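Aminodeoxyfutalosine deaminase (PDB 2IMR) catalyses the zinc-dependent deamination of aminodeoxyfutalosine to futalosine, a step in menaquinone biosynthesis, and more weakly deaminates several other adenine nucleosides. Local coordinates at residues F337-P340 against A341-A345; E367-F370 against A371-Y375; G377-P380 against R381-V384. All coordinates share one frame; numbering follows the deposited sequence.

Interaction 1 (F337-P340 against A341-A345); sequences FDWP and AFAAA
Phe337 turns its CG anti to the backbone N (chi1 173°), while Phe342 sets its own anti to the carbonyl carbon (chi1 -84°), and these two torsions bring the rings into an offset stack. The centroids lie 4.6 Å apart and the planes are inclined by 27°, although the two side chains run roughly at right angles. Phe337 CE1 does most of the touching: it comes down over one face of the Phe342 ring, toward the rim, and reaches Phe342 CD2 at 3.4 Å. The edge of the same ring meets the carbonyl of Asp338 in plane, with Asp338 O 3.2 Å from Phe342 CD2.

Asp338 is the N-cap of helix 339-344. Its OD1 accepts from Ala341 N at 3.1 Å, the amide approaching from above the carboxylate plane, and its O takes Phe342 N at 3.1 Å. Just before the helix, Asp338 is the centre of an inverse gamma turn. Pro340 suits the first turn, where a missing N-H costs little, and Pro340 O accepts from Ala344 N at 2.9 Å. Trp339 O binds Ala343 N at 2.8 Å, and Ala343 CB lies at the edge of the indole.

The stacked rings rest on Val322 of strand 322-324, Phe342 also touches Ile312 of helix 309-318, and Trp339 reaches over to Ala386 of helix 380-395.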
ATOM      1  N   PHE A 337       2.328   1.197 -13.176  1.00 13.74           N
ATOM      2  CA  PHE A 337       2.153   2.458 -12.452  1.00 15.45           C
ATOM      3  C   PHE A 337       3.198   3.442 -12.977  1.00 16.48           C
ATOM      4  O   PHE A 337       4.381   3.114 -13.040  1.00 15.58           O
ATOM      5  CB  PHE A 337       2.374   2.212 -10.953  1.00 14.97           C
ATOM      6  CG  PHE A 337       2.397   3.459 -10.112  1.00 16.53           C
ATOM      7  CD1 PHE A 337       1.239   4.206  -9.908  1.00 15.91           C
ATOM      8  CD2 PHE A 337       3.576   3.865  -9.483  1.00 14.99           C
ATOM      9  CE1 PHE A 337       1.251   5.330  -9.091  1.00 17.03           C
ATOM     10  CE2 PHE A 337       3.599   4.988  -8.664  1.00 16.81           C
ATOM     11  CZ  PHE A 337       2.432   5.726  -8.465  1.00 16.06           C
ATOM     12  N   ASP A 338       2.767   4.643 -13.346  1.00 15.78           N
ATOM     13  CA  ASP A 338       3.701   5.643 -13.864  1.00 18.57           C
ATOM     14  C   ASP A 338       4.358   6.385 -12.704  1.00 17.43           C
ATOM     15  O   ASP A 338       4.008   7.523 -12.405  1.00 17.61           O
ATOM     16  CB  ASP A 338       2.964   6.641 -14.764  1.00 18.61           C
ATOM     17  CG  ASP A 338       3.910   7.423 -15.658  1.00 21.84           C
ATOM     18  OD1 ASP A 338       5.100   7.537 -15.300  1.00 22.43           O
ATOM     19  OD2 ASP A 338       3.464   7.925 -16.708  1.00 18.94           O
ATOM     20  N   TRP A 339       5.313   5.741 -12.043  1.00 16.44           N
ATOM     21  CA  TRP A 339       5.970   6.372 -10.908  1.00 18.19           C
ATOM     22  C   TRP A 339       6.631   7.699 -11.287  1.00 19.19           C
ATOM     23  O   TRP A 339       6.462   8.703 -10.595  1.00 19.52           O
ATOM     24  CB  TRP A 339       7.013   5.430 -10.297  1.00 18.81           C
ATOM     25  CG  TRP A 339       7.404   5.792  -8.890  1.00 19.80           C
ATOM     26  CD1 TRP A 339       7.600   7.047  -8.385  1.00 21.20           C
ATOM     27  CD2 TRP A 339       7.698   4.882  -7.823  1.00 19.58           C
ATOM     28  NE1 TRP A 339       8.001   6.974  -7.073  1.00 20.92           N
ATOM     29  CE2 TRP A 339       8.069   5.657  -6.703  1.00 20.74           C
ATOM     30  CE3 TRP A 339       7.686   3.485  -7.708  1.00 18.42           C
ATOM     31  CZ2 TRP A 339       8.426   5.082  -5.479  1.00 19.64           C
ATOM     32  CZ3 TRP A 339       8.042   2.911  -6.493  1.00 18.20           C
ATOM     33  CH2 TRP A 339       8.406   3.710  -5.393  1.00 18.26           C
ATOM     34  N   PRO A 340       7.397   7.726 -12.388  1.00 20.81           N
ATOM     35  CA  PRO A 340       8.023   9.010 -12.730  1.00 22.39           C
ATOM     36  C   PRO A 340       7.041  10.176 -12.869  1.00 22.37           C
ATOM     37  O   PRO A 340       7.350  11.302 -12.464  1.00 23.41           O
ATOM     38  CB  PRO A 340       8.790   8.706 -14.022  1.00 22.34           C
ATOM     39  CG  PRO A 340       8.183   7.431 -14.534  1.00 27.04           C
ATOM     40  CD  PRO A 340       7.841   6.658 -13.297  1.00 21.80           C
ATOM     41  N   ALA A 341       5.859   9.907 -13.418  1.00 22.67           N
ATOM     42  CA  ALA A 341       4.847  10.948 -13.587  1.00 21.64           C
ATOM     43  C   ALA A 341       4.328  11.422 -12.228  1.00 21.89           C
ATOM     44  O   ALA A 341       4.150  12.618 -12.002  1.00 20.32           O
ATOM     45  CB  ALA A 341       3.695  10.426 -14.442  1.00 23.33           C
ATOM     46  N   PHE A 342       4.086  10.479 -11.321  1.00 19.66           N
ATOM     47  CA  PHE A 342       3.599  10.820  -9.990  1.00 19.85           C
ATOM     48  C   PHE A 342       4.671  11.557  -9.188  1.00 19.80           C
ATOM     49  O   PHE A 342       4.374  12.504  -8.456  1.00 19.62           O
ATOM     50  CB  PHE A 342       3.158   9.554  -9.251  1.00 19.78           C
ATOM     51  CG  PHE A 342       1.748   9.125  -9.569  1.00 18.74           C
ATOM     52  CD1 PHE A 342       0.684   9.547  -8.774  1.00 21.06           C
ATOM     53  CD2 PHE A 342       1.480   8.315 -10.667  1.00 19.89           C
ATOM     54  CE1 PHE A 342      -0.632   9.165  -9.071  1.00 20.00           C
ATOM     55  CE2 PHE A 342       0.171   7.927 -10.973  1.00 18.73           C
ATOM     56  CZ  PHE A 342      -0.886   8.354 -10.172  1.00 18.33           C
ATOM     57  N   ALA A 343       5.916  11.119  -9.334  1.00 19.79           N
ATOM     58  CA  ALA A 343       7.029  11.744  -8.630  1.00 23.18           C
ATOM     59  C   ALA A 343       7.182  13.193  -9.093  1.00 23.43           C
ATOM     60  O   ALA A 343       7.341  14.103  -8.282  1.00 24.92           O
ATOM     61  CB  ALA A 343       8.306  10.973  -8.896  1.00 22.66           C
ATOM     62  N   ALA A 344       7.129  13.397 -10.405  1.00 25.35           N
ATOM     63  CA  ALA A 344       7.256  14.733 -10.978  1.00 26.53           C
ATOM     64  C   ALA A 344       6.132  15.649 -10.490  1.00 27.52           C
ATOM     65  O   ALA A 344       6.338  16.848 -10.307  1.00 27.84           O
ATOM     66  CB  ALA A 344       7.246  14.649 -12.497  1.00 27.09           C
ATOM     67  N   ALA A 345       4.949  15.080 -10.264  1.00 26.81           N
ATOM     68  CA  ALA A 345       3.804  15.859  -9.795  1.00 25.07           C
ATOM     69  C   ALA A 345       3.880  16.123  -8.295  1.00 23.96           C
ATOM     70  O   ALA A 345       3.058  16.859  -7.741  1.00 23.78           O
ATOM     71  CB  ALA A 345       2.499  15.136 -10.134  1.00 25.81           C
TER

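Interaction 2 (E367-F370 against A371-Y375); sequences EVTF and ARQLY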
ATOM      1  N   GLU A 367       9.804  -5.727  -3.744  1.00 15.98           N
ATOM      2  CA  GLU A 367       9.093  -4.795  -4.614  1.00 16.27           C
ATOM      3  C   GLU A 367      10.060  -3.703  -5.040  1.00 16.62           C
ATOM      4  O   GLU A 367       9.950  -3.156  -6.133  1.00 15.54           O
ATOM      5  CB  GLU A 367       7.901  -4.170  -3.885  1.00 16.97           C
ATOM      6  CG  GLU A 367       6.822  -5.167  -3.468  1.00 16.12           C
ATOM      7  CD  GLU A 367       6.158  -5.874  -4.643  1.00 18.65           C
ATOM      8  OE1 GLU A 367       6.300  -5.405  -5.793  1.00 16.30           O
ATOM      9  OE2 GLU A 367       5.475  -6.899  -4.406  1.00 17.40           O
ATOM     10  N   VAL A 368      11.009  -3.381  -4.164  1.00 16.79           N
ATOM     11  CA  VAL A 368      12.006  -2.362  -4.471  1.00 17.36           C
ATOM     12  C   VAL A 368      12.846  -2.864  -5.639  1.00 17.57           C
ATOM     13  O   VAL A 368      13.108  -2.134  -6.593  1.00 17.89           O
ATOM     14  CB  VAL A 368      12.916  -2.085  -3.245  1.00 17.62           C
ATOM     15  CG1 VAL A 368      14.120  -1.232  -3.655  1.00 18.84           C
ATOM     16  CG2 VAL A 368      12.115  -1.365  -2.166  1.00 17.63           C
ATOM     17  N   THR A 369      13.258  -4.123  -5.563  1.00 17.12           N
ATOM     18  CA  THR A 369      14.053  -4.722  -6.623  1.00 18.29           C
ATOM     19  C   THR A 369      13.273  -4.708  -7.928  1.00 18.72           C
ATOM     20  O   THR A 369      13.803  -4.336  -8.973  1.00 19.87           O
ATOM     21  CB  THR A 369      14.432  -6.168  -6.264  1.00 18.72           C
ATOM     22  OG1 THR A 369      15.309  -6.153  -5.134  1.00 20.11           O
ATOM     23  CG2 THR A 369      15.116  -6.864  -7.435  1.00 19.15           C
ATOM     24  N   PHE A 370      12.006  -5.103  -7.860  1.00 16.91           N
ATOM     25  CA  PHE A 370      11.149  -5.138  -9.041  1.00 18.11           C
ATOM     26  C   PHE A 370      10.955  -3.736  -9.620  1.00 16.55           C
ATOM     27  O   PHE A 370      10.979  -3.549 -10.835  1.00 17.29           O
ATOM     28  CB  PHE A 370       9.776  -5.722  -8.683  1.00 17.37           C
ATOM     29  CG  PHE A 370       8.989  -6.186  -9.874  1.00 18.57           C
ATOM     30  CD1 PHE A 370       9.284  -7.399 -10.490  1.00 20.96           C
ATOM     31  CD2 PHE A 370       7.966  -5.403 -10.396  1.00 17.94           C
ATOM     32  CE1 PHE A 370       8.571  -7.826 -11.610  1.00 18.85           C
ATOM     33  CE2 PHE A 370       7.249  -5.819 -11.512  1.00 16.34           C
ATOM     34  CZ  PHE A 370       7.552  -7.034 -12.123  1.00 17.93           C
ATOM     35  N   ALA A 371      10.754  -2.758  -8.739  1.00 16.27           N
ATOM     36  CA  ALA A 371      10.542  -1.380  -9.162  1.00 16.21           C
ATOM     37  C   ALA A 371      11.786  -0.809  -9.845  1.00 17.47           C
ATOM     38  O   ALA A 371      11.681   0.003 -10.765  1.00 17.03           O
ATOM     39  CB  ALA A 371      10.157  -0.522  -7.960  1.00 18.07           C
ATOM     40  N   ARG A 372      12.965  -1.226  -9.391  1.00 17.86           N
ATOM     41  CA  ARG A 372      14.202  -0.747  -9.997  1.00 20.00           C
ATOM     42  C   ARG A 372      14.209  -1.147 -11.468  1.00 20.38           C
ATOM     43  O   ARG A 372      14.641  -0.388 -12.337  1.00 19.80           O
ATOM     44  CB  ARG A 372      15.413  -1.356  -9.281  1.00 23.60           C
ATOM     45  CG  ARG A 372      16.746  -1.011  -9.924  1.00 27.34           C
ATOM     46  CD  ARG A 372      17.089   0.467  -9.771  1.00 30.36           C
ATOM     47  NE  ARG A 372      18.320   0.801 -10.486  1.00 31.65           N
ATOM     48  CZ  ARG A 372      18.417   0.881 -11.809  1.00 33.33           C
ATOM     49  NH1 ARG A 372      17.352   0.659 -12.568  1.00 31.43           N
ATOM     50  NH2 ARG A 372      19.585   1.163 -12.375  1.00 32.47           N
ATOM     51  N   GLN A 373      13.712  -2.346 -11.745  1.00 19.64           N
ATOM     52  CA  GLN A 373      13.665  -2.854 -13.104  1.00 19.46           C
ATOM     53  C   GLN A 373      12.598  -2.143 -13.938  1.00 20.12           C
ATOM     54  O   GLN A 373      12.792  -1.890 -15.129  1.00 18.67           O
ATOM     55  CB  GLN A 373      13.415  -4.358 -13.064  1.00 21.59           C
ATOM     56  CG  GLN A 373      14.388  -5.063 -12.133  1.00 20.36           C
ATOM     57  CD  GLN A 373      14.062  -6.521 -11.921  1.00 25.04           C
ATOM     58  OE1 GLN A 373      12.970  -6.987 -12.258  1.00 24.51           O
ATOM     59  NE2 GLN A 373      15.012  -7.256 -11.346  1.00 22.71           N
ATOM     60  N   LEU A 374      11.472  -1.814 -13.311  1.00 18.29           N
ATOM     61  CA  LEU A 374      10.390  -1.121 -14.010  1.00 17.77           C
ATOM     62  C   LEU A 374      10.748   0.309 -14.392  1.00 18.48           C
ATOM     63  O   LEU A 374      10.340   0.800 -15.447  1.00 17.64           O
ATOM     64  CB  LEU A 374       9.131  -1.056 -13.138  1.00 17.05           C
ATOM     65  CG  LEU A 374       8.369  -2.329 -12.788  1.00 16.20           C
ATOM     66  CD1 LEU A 374       7.237  -1.972 -11.811  1.00 15.67           C
ATOM     67  CD2 LEU A 374       7.806  -2.961 -14.051  1.00 15.61           C
ATOM     68  N   TYR A 375      11.494   0.986 -13.528  1.00 20.24           N
ATOM     69  CA  TYR A 375      11.835   2.380 -13.769  1.00 20.48           C
ATOM     70  C   TYR A 375      13.333   2.646 -13.865  1.00 22.54           C
ATOM     71  O   TYR A 375      13.938   3.209 -12.949  1.00 21.39           O
ATOM     72  CB  TYR A 375      11.212   3.234 -12.664  1.00 20.45           C
ATOM     73  CG  TYR A 375       9.783   2.826 -12.348  1.00 18.77           C
ATOM     74  CD1 TYR A 375       9.473   2.146 -11.169  1.00 18.84           C
ATOM     75  CD2 TYR A 375       8.751   3.091 -13.245  1.00 19.20           C
ATOM     76  CE1 TYR A 375       8.168   1.735 -10.896  1.00 16.58           C
ATOM     77  CE2 TYR A 375       7.445   2.688 -12.983  1.00 16.75           C
ATOM     78  CZ  TYR A 375       7.162   2.011 -11.812  1.00 17.94           C
ATOM     79  OH  TYR A 375       5.873   1.596 -11.565  1.00 17.52           O
TER
HETATM   80  O   HOH W   1      10.421  -5.531 -13.059  1.00 30.16           O
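Phe370 O is the busiest acceptor in this run of helix 365-374. Leu374 N donates to it at 3.1 Å in the carbonyl plane, Gln373 N adds a weak bond, and water 1 gives it a hydrogen at 3.0 Å. The same water donates to Gln373 OE1, also at 3.0 Å, and so ties the amide of that side chain back to the backbone one turn earlier. The oxygen of water 1 sits 3.1 Å above the plane of the Phe370 ring, over its centre.

The remaining carbonyls follow the alpha-helical pattern. Glu367 O takes Ala371 N at 2.8 Å and Val368 O takes Arg372 N at 2.9 Å, each donor tilted from the carbonyl plane. Thr369 O fares less well, with only weak bonds across the contact, from Gln373 N and Arg372 N. Gln373 lies alongside Thr369, pointing the same way, with its chain extended beyond CG. With CG anti to the backbone N (chi1 -162°), Phe370 swings its ring to Leu374, where CD2 meets Leu374 CD1 at 3.8 Å. The carboxylate of Glu367 is engaged outside the turn, through a salt bridge from its OE2 to Arg327 NE.

That bridge joins the helix to helix 326-331, whose Pro326 also packs on Phe370 and Leu374. Elsewhere round the helix, Val368 lies on Ala387 of helix 380-395.

Interaction 3 (G377-P380 against R381-V384); sequences GLDP and RVLV
Asp379 and Arg381 pair across the first turn of helix 380-395, in the TIM-barrel domain of this amidohydrolase. The tight part of the contact is apolar. Leu378, just ahead of the helix, puts its CD2 3.8 Å from Leu383 CD2. Both leucines pack on Trp339 of helix 339-344, and Leu383 is buried. Two backbone bonds hold the turn: Val382 N donates to Asp379 O at 2.8 Å, from above the carbonyl plane, and Val384 N reaches Pro380 O at 3.2 Å in that carbonyl's plane. Leu383 N adds a weak bond to Pro380 O.

The salt bridge makes the looser flank, where both charged residues are partly exposed. Arg381 sends its CG anti to the carbonyl carbon (chi1 -71°) and bends at chi3, which curls the chain back to the aspartate two residues earlier and offers NE rather than the far end of the guanidinium. The planes of the two groups stand 67° apart, so this is no flat two-pronged pairing. Arg381 NH2 reaches Asp379 OD1 only weakly, and the position of Asp379 OD2 is doubtful. A leucine in place of Arg381 would probably leave the Asp379 carboxylate without its charged mate and free to turn. As modelled, Arg381 NE lies 3.1 Å from Asp379 OD1, donating to the syn lone pair with the oxygen close to the guanidinium plane.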
ATOM      1  N   GLY A 377      15.054   4.872 -15.412  1.00 34.82           N
ATOM      2  CA  GLY A 377      15.474   6.258 -15.287  1.00 34.87           C
ATOM      3  C   GLY A 377      15.201   6.871 -13.927  1.00 35.12           C
ATOM      4  O   GLY A 377      15.682   7.965 -13.620  1.00 34.99           O
ATOM      5  N   LEU A 378      14.432   6.167 -13.102  1.00 33.22           N
ATOM      6  CA  LEU A 378      14.087   6.665 -11.778  1.00 32.27           C
ATOM      7  C   LEU A 378      15.218   6.456 -10.771  1.00 32.26           C
ATOM      8  O   LEU A 378      15.780   5.366 -10.661  1.00 31.37           O
ATOM      9  CB  LEU A 378      12.816   5.971 -11.288  1.00 32.80           C
ATOM     10  CG  LEU A 378      12.121   6.558 -10.058  1.00 34.01           C
ATOM     11  CD1 LEU A 378      11.685   7.987 -10.355  1.00 34.74           C
ATOM     12  CD2 LEU A 378      10.918   5.699  -9.700  1.00 32.63           C
ATOM     13  N   ASP A 379      15.551   7.511 -10.037  1.00 32.46           N
ATOM     14  CA  ASP A 379      16.610   7.443  -9.038  1.00 32.63           C
ATOM     15  C   ASP A 379      16.280   6.407  -7.961  1.00 31.32           C
ATOM     16  O   ASP A 379      15.271   6.521  -7.273  1.00 31.85           O
ATOM     17  CB  ASP A 379      16.798   8.815  -8.397  1.00 34.59           C
ATOM     18  CG  ASP A 379      17.835   8.805  -7.300  1.00 37.20           C
ATOM     19  OD1 ASP A 379      18.963   8.327  -7.546  1.00 39.75           O
ATOM     20  OD2 ASP A 379      17.522   9.283  -6.190  1.00 40.78           O
ATOM     21  N   PRO A 380      17.131   5.378  -7.811  1.00 30.29           N
ATOM     22  CA  PRO A 380      16.949   4.308  -6.822  1.00 28.53           C
ATOM     23  C   PRO A 380      16.683   4.820  -5.411  1.00 27.87           C
ATOM     24  O   PRO A 380      16.012   4.161  -4.618  1.00 25.54           O
ATOM     25  CB  PRO A 380      18.258   3.534  -6.920  1.00 28.91           C
ATOM     26  CG  PRO A 380      18.580   3.649  -8.378  1.00 29.40           C
ATOM     27  CD  PRO A 380      18.318   5.115  -8.645  1.00 30.12           C
ATOM     28  N   ARG A 381      17.219   5.996  -5.100  1.00 26.83           N
ATOM     29  CA  ARG A 381      17.025   6.590  -3.784  1.00 27.27           C
ATOM     30  C   ARG A 381      15.543   6.856  -3.534  1.00 26.58           C
ATOM     31  O   ARG A 381      15.067   6.780  -2.401  1.00 27.54           O
ATOM     32  CB  ARG A 381      17.834   7.888  -3.673  1.00 29.70           C
ATOM     33  CG  ARG A 381      19.341   7.648  -3.597  1.00 32.13           C
ATOM     34  CD  ARG A 381      20.158   8.934  -3.626  1.00 33.67           C
ATOM     35  NE  ARG A 381      20.309   9.451  -4.983  1.00 38.87           N
ATOM     36  CZ  ARG A 381      21.220  10.352  -5.343  1.00 40.25           C
ATOM     37  NH1 ARG A 381      22.068  10.840  -4.447  1.00 41.98           N
ATOM     38  NH2 ARG A 381      21.287  10.757  -6.604  1.00 41.96           N
ATOM     39  N   VAL A 382      14.818   7.166  -4.601  1.00 24.59           N
ATOM     40  CA  VAL A 382      13.389   7.434  -4.504  1.00 25.31           C
ATOM     41  C   VAL A 382      12.635   6.167  -4.095  1.00 22.71           C
ATOM     42  O   VAL A 382      11.678   6.224  -3.323  1.00 22.19           O
ATOM     43  CB  VAL A 382      12.838   7.943  -5.858  1.00 25.98           C
ATOM     44  CG1 VAL A 382      11.319   7.995  -5.828  1.00 27.36           C
ATOM     45  CG2 VAL A 382      13.412   9.319  -6.160  1.00 26.90           C
ATOM     46  N   LEU A 383      13.079   5.027  -4.615  1.00 22.45           N
ATOM     47  CA  LEU A 383      12.441   3.748  -4.317  1.00 21.53           C
ATOM     48  C   LEU A 383      12.591   3.371  -2.853  1.00 21.62           C
ATOM     49  O   LEU A 383      11.622   2.985  -2.198  1.00 21.02           O
ATOM     50  CB  LEU A 383      13.037   2.645  -5.200  1.00 21.88           C
ATOM     51  CG  LEU A 383      12.973   2.884  -6.710  1.00 22.71           C
ATOM     52  CD1 LEU A 383      13.672   1.750  -7.444  1.00 20.34           C
ATOM     53  CD2 LEU A 383      11.515   2.985  -7.149  1.00 24.63           C
ATOM     54  N   VAL A 384      13.809   3.488  -2.335  1.00 20.55           N
ATOM     55  CA  VAL A 384      14.062   3.145  -0.944  1.00 20.33           C
ATOM     56  C   VAL A 384      13.341   4.088   0.012  1.00 20.72           C
ATOM     57  O   VAL A 384      12.727   3.645   0.982  1.00 20.36           O
ATOM     58  CB  VAL A 384      15.579   3.129  -0.658  1.00 18.45           C
ATOM     59  CG1 VAL A 384      15.844   2.866   0.813  1.00 17.83           C
ATOM     60  CG2 VAL A 384      16.232   2.053  -1.508  1.00 19.17           C
TER

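The three contacts come in series along the chain, each a local turn at or in a helix: interaction 1 at the start of helix 339-344, interaction 2 in helix 365-374, interaction 3 at the start of helix 380-395. Their centres are close: about 14 Å between interactions 1 and 2, 12 Å between 1 and 3, and 9 Å between 2 and 3. Tyr375, which ends interaction 2, probably hydrogen-bonds through OH to Phe337 O of interaction 1 (2.6 Å). Trp339 CZ3 touches Leu383 CD2 at 3.5 Å, and Leu383 CD2 also meets Ala371 CB. One apolar junction therefore joins helices 339-344, 365-374 and 380-395 of the amidohydrolase domain, at some distance from the zinc.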